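Local atomic coordinates of RIM-binding protein, isoform F (Drosophila melanogaster, PDB entry 6Q9M), a protein that probably acts as an active-zone scaffold that couples synaptic vesicle recruitment to release sites, here represented by its central fibronectin type III array. Residues 133-137 and 138-142. Sequence-based numbering, arbitrary orientation.
Sequences VCVNN and VEVRT
Val135 and Val138 close a two-residue beta hairpin with a type I' turn, and a classic beta bulge interrupts the pairing a little further along. The hairpin joins strands 131-135 and 138-143 at one edge of a four-stranded antiparallel sheet in a fibronectin type III domain. Val135 and Val138 form a hydrogen-bonded pair. Val135 N donates to Val138 O at 2.8 Å. In return, Val138 N donates to Val135 O at 2.7 Å, from above the carbonyl plane, 54° out of it. Asn136 and Asn137 form the turn, both with positive phi, as type I' geometry requires. Asn136 OD1 accepts a hydrogen bond from the backbone N of Arg162, which links the turn to strand 160-167.

At the bulge, Val140 and Arg141 both face Val133. Val140 N bonds to Val133 O at 2.9 Å, and Val133 N bonds to Arg141 O at 2.9 Å. The second bond is nearly straight, with 168° at the hydrogen.

With the extra residue in the strand, the methyls of Val140 reach the side chains of Val133 and Val135. Its CG2 lies between its own backbone N and carbonyl carbon (chi1 -65° for CG1). From there CG2 meets Val135 CG2 at 3.8 Å and, less closely, Val133 CG1 at 4.2 Å. Ile152 of strand 149-152 touches both Val133 and Val140, while Tyr161 of strand 160-167 packs on Val135.

The other face carries Cys134 and Glu139, a non-hydrogen-bonded pair. Glu139 OE2 forms a salt bridge with Arg166 of strand 160-167. Between the paired side chains, the sulfur of Cys134 sits beside the Glu139 aliphatic chain, with SG 3.6 Å from CG.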
ATOM      1  N   VAL A 133       8.568  10.540   5.869  1.00 54.98           N
ATOM      2  CA  VAL A 133       8.931   9.128   5.909  1.00 54.59           C
ATOM      3  C   VAL A 133      10.115   8.959   6.859  1.00 57.32           C
ATOM      4  O   VAL A 133      11.098   9.708   6.787  1.00 57.56           O
ATOM      5  CB  VAL A 133       9.258   8.599   4.508  1.00 52.07           C
ATOM      6  CG1 VAL A 133       9.528   7.109   4.556  1.00 43.84           C
ATOM      7  CG2 VAL A 133       8.111   8.932   3.540  1.00 52.07           C
ATOM      8  N   CYS A 134       9.991   8.015   7.788  1.00 47.33           N
ATOM      9  CA  CYS A 134      10.983   7.767   8.819  1.00 55.06           C
ATOM     10  C   CYS A 134      11.379   6.303   8.767  1.00 55.79           C
ATOM     11  O   CYS A 134      10.509   5.421   8.771  1.00 47.09           O
ATOM     12  CB  CYS A 134      10.439   8.132  10.202  1.00 61.66           C
ATOM     13  SG  CYS A 134      10.227   9.917  10.455  1.00 72.27           S
ATOM     14  N   VAL A 135      12.680   6.044   8.709  1.00 47.61           N
ATOM     15  CA  VAL A 135      13.211   4.687   8.720  1.00 48.29           C
ATOM     16  C   VAL A 135      13.986   4.529  10.016  1.00 49.21           C
ATOM     17  O   VAL A 135      14.892   5.321  10.298  1.00 48.08           O
ATOM     18  CB  VAL A 135      14.097   4.415   7.497  1.00 52.41           C
ATOM     19  CG1 VAL A 135      14.371   2.921   7.347  1.00 47.27           C
ATOM     20  CG2 VAL A 135      13.436   4.956   6.245  1.00 54.72           C
ATOM     21  N   ASN A 136      13.593   3.551  10.832  1.00 46.87           N
ATOM     22  CA  ASN A 136      14.279   3.290  12.100  1.00 47.70           C
ATOM     23  C   ASN A 136      14.451   4.577  12.912  1.00 54.74           C
ATOM     24  O   ASN A 136      15.508   4.838  13.505  1.00 51.59           O
ATOM     25  CB  ASN A 136      15.623   2.601  11.856  1.00 46.66           C
ATOM     26  CG  ASN A 136      15.463   1.136  11.456  1.00 51.74           C
ATOM     27  OD1 ASN A 136      14.347   0.642  11.295  1.00 53.19           O
ATOM     28  ND2 ASN A 136      16.577   0.442  11.285  1.00 49.47           N
ATOM     29  N   ASN A 137      13.404   5.408  12.900  1.00 48.19           N
ATOM     30  CA  ASN A 137      13.339   6.677  13.617  1.00 43.83           C
ATOM     31  C   ASN A 137      14.265   7.739  13.034  1.00 44.38           C
ATOM     32  O   ASN A 137      14.636   8.696  13.727  1.00 47.48           O
ATOM     33  CB  ASN A 137      13.630   6.484  15.110  1.00 41.36           C
ATOM     34  CG  ASN A 137      12.671   5.500  15.757  1.00 55.33           C
ATOM     35  OD1 ASN A 137      11.499   5.429  15.385  1.00 61.67           O
ATOM     36  ND2 ASN A 137      13.161   4.745  16.739  1.00 51.15           N
ATOM     37  N   VAL A 138      14.612   7.625  11.758  1.00 40.55           N
ATOM     38  CA  VAL A 138      15.388   8.647  11.063  1.00 46.95           C
ATOM     39  C   VAL A 138      14.504   9.220   9.978  1.00 51.25           C
ATOM     40  O   VAL A 138      13.957   8.465   9.165  1.00 53.36           O
ATOM     41  CB  VAL A 138      16.689   8.078  10.473  1.00 47.90           C
ATOM     42  CG1 VAL A 138      17.570   9.219   9.905  1.00 39.15           C
ATOM     43  CG2 VAL A 138      17.444   7.309  11.558  1.00 50.44           C
ATOM     44  N   GLU A 139      14.327  10.543   9.985  1.00 54.38           N
ATOM     45  CA  GLU A 139      13.597  11.198   8.897  1.00 49.11           C
ATOM     46  C   GLU A 139      14.431  11.128   7.628  1.00 44.76           C
ATOM     47  O   GLU A 139      15.529  11.699   7.575  1.00 52.41           O
ATOM     48  CB  GLU A 139      13.325  12.658   9.237  1.00 52.50           C
ATOM     49  CG  GLU A 139      12.107  12.947  10.063  1.00 60.46           C
ATOM     50  CD  GLU A 139      11.845  14.451  10.151  1.00 77.76           C
ATOM     51  OE1 GLU A 139      12.113  15.174   9.155  1.00 79.03           O
ATOM     52  OE2 GLU A 139      11.383  14.909  11.220  1.00 77.74           O
ATOM     53  N   VAL A 140      13.933  10.450   6.600  1.00 42.08           N
ATOM     54  CA  VAL A 140      14.722  10.425   5.368  1.00 53.06           C
ATOM     55  C   VAL A 140      14.133  11.338   4.299  1.00 58.62           C
ATOM     56  O   VAL A 140      14.888  11.864   3.476  1.00 65.53           O
ATOM     57  CB  VAL A 140      14.891   8.997   4.809  1.00 53.40           C
ATOM     58  CG1 VAL A 140      15.709   8.148   5.783  1.00 42.18           C
ATOM     59  CG2 VAL A 140      13.518   8.352   4.508  1.00 46.90           C
ATOM     60  N   ARG A 141      12.819  11.604   4.324  1.00 55.81           N
ATOM     61  CA  ARG A 141      12.238  12.434   3.266  1.00 62.16           C
ATOM     62  C   ARG A 141      10.935  13.073   3.726  1.00 56.83           C
ATOM     63  O   ARG A 141      10.129  12.443   4.424  1.00 43.79           O
ATOM     64  CB  ARG A 141      11.972  11.638   1.972  1.00 67.63           C
ATOM     65  CG  ARG A 141      13.203  11.403   1.072  1.00 87.26           C
ATOM     66  CD  ARG A 141      13.832  10.003   1.336  1.00 90.17           C
ATOM     67  NE  ARG A 141      15.233   9.871   0.934  1.00 94.02           N
ATOM     68  CZ  ARG A 141      15.889   8.713   0.847  1.00 82.47           C
ATOM     69  NH1 ARG A 141      15.276   7.569   1.116  1.00 69.75           N
ATOM     70  NH2 ARG A 141      17.167   8.696   0.491  1.00 82.80           N
ATOM     71  N   THR A 142      10.747  14.335   3.340  1.00 50.17           N
ATOM     72  CA  THR A 142       9.450  14.993   3.429  1.00 59.32           C
ATOM     73  C   THR A 142       8.838  15.071   2.034  1.00 61.76           C
ATOM     74  O   THR A 142       9.496  15.511   1.084  1.00 64.14           O
ATOM     75  CB  THR A 142       9.597  16.383   4.039  1.00 71.26           C
ATOM     76  OG1 THR A 142      10.166  16.255   5.346  1.00 79.60           O
ATOM     77  CG2 THR A 142       8.248  17.069   4.145  1.00 71.83           C
TER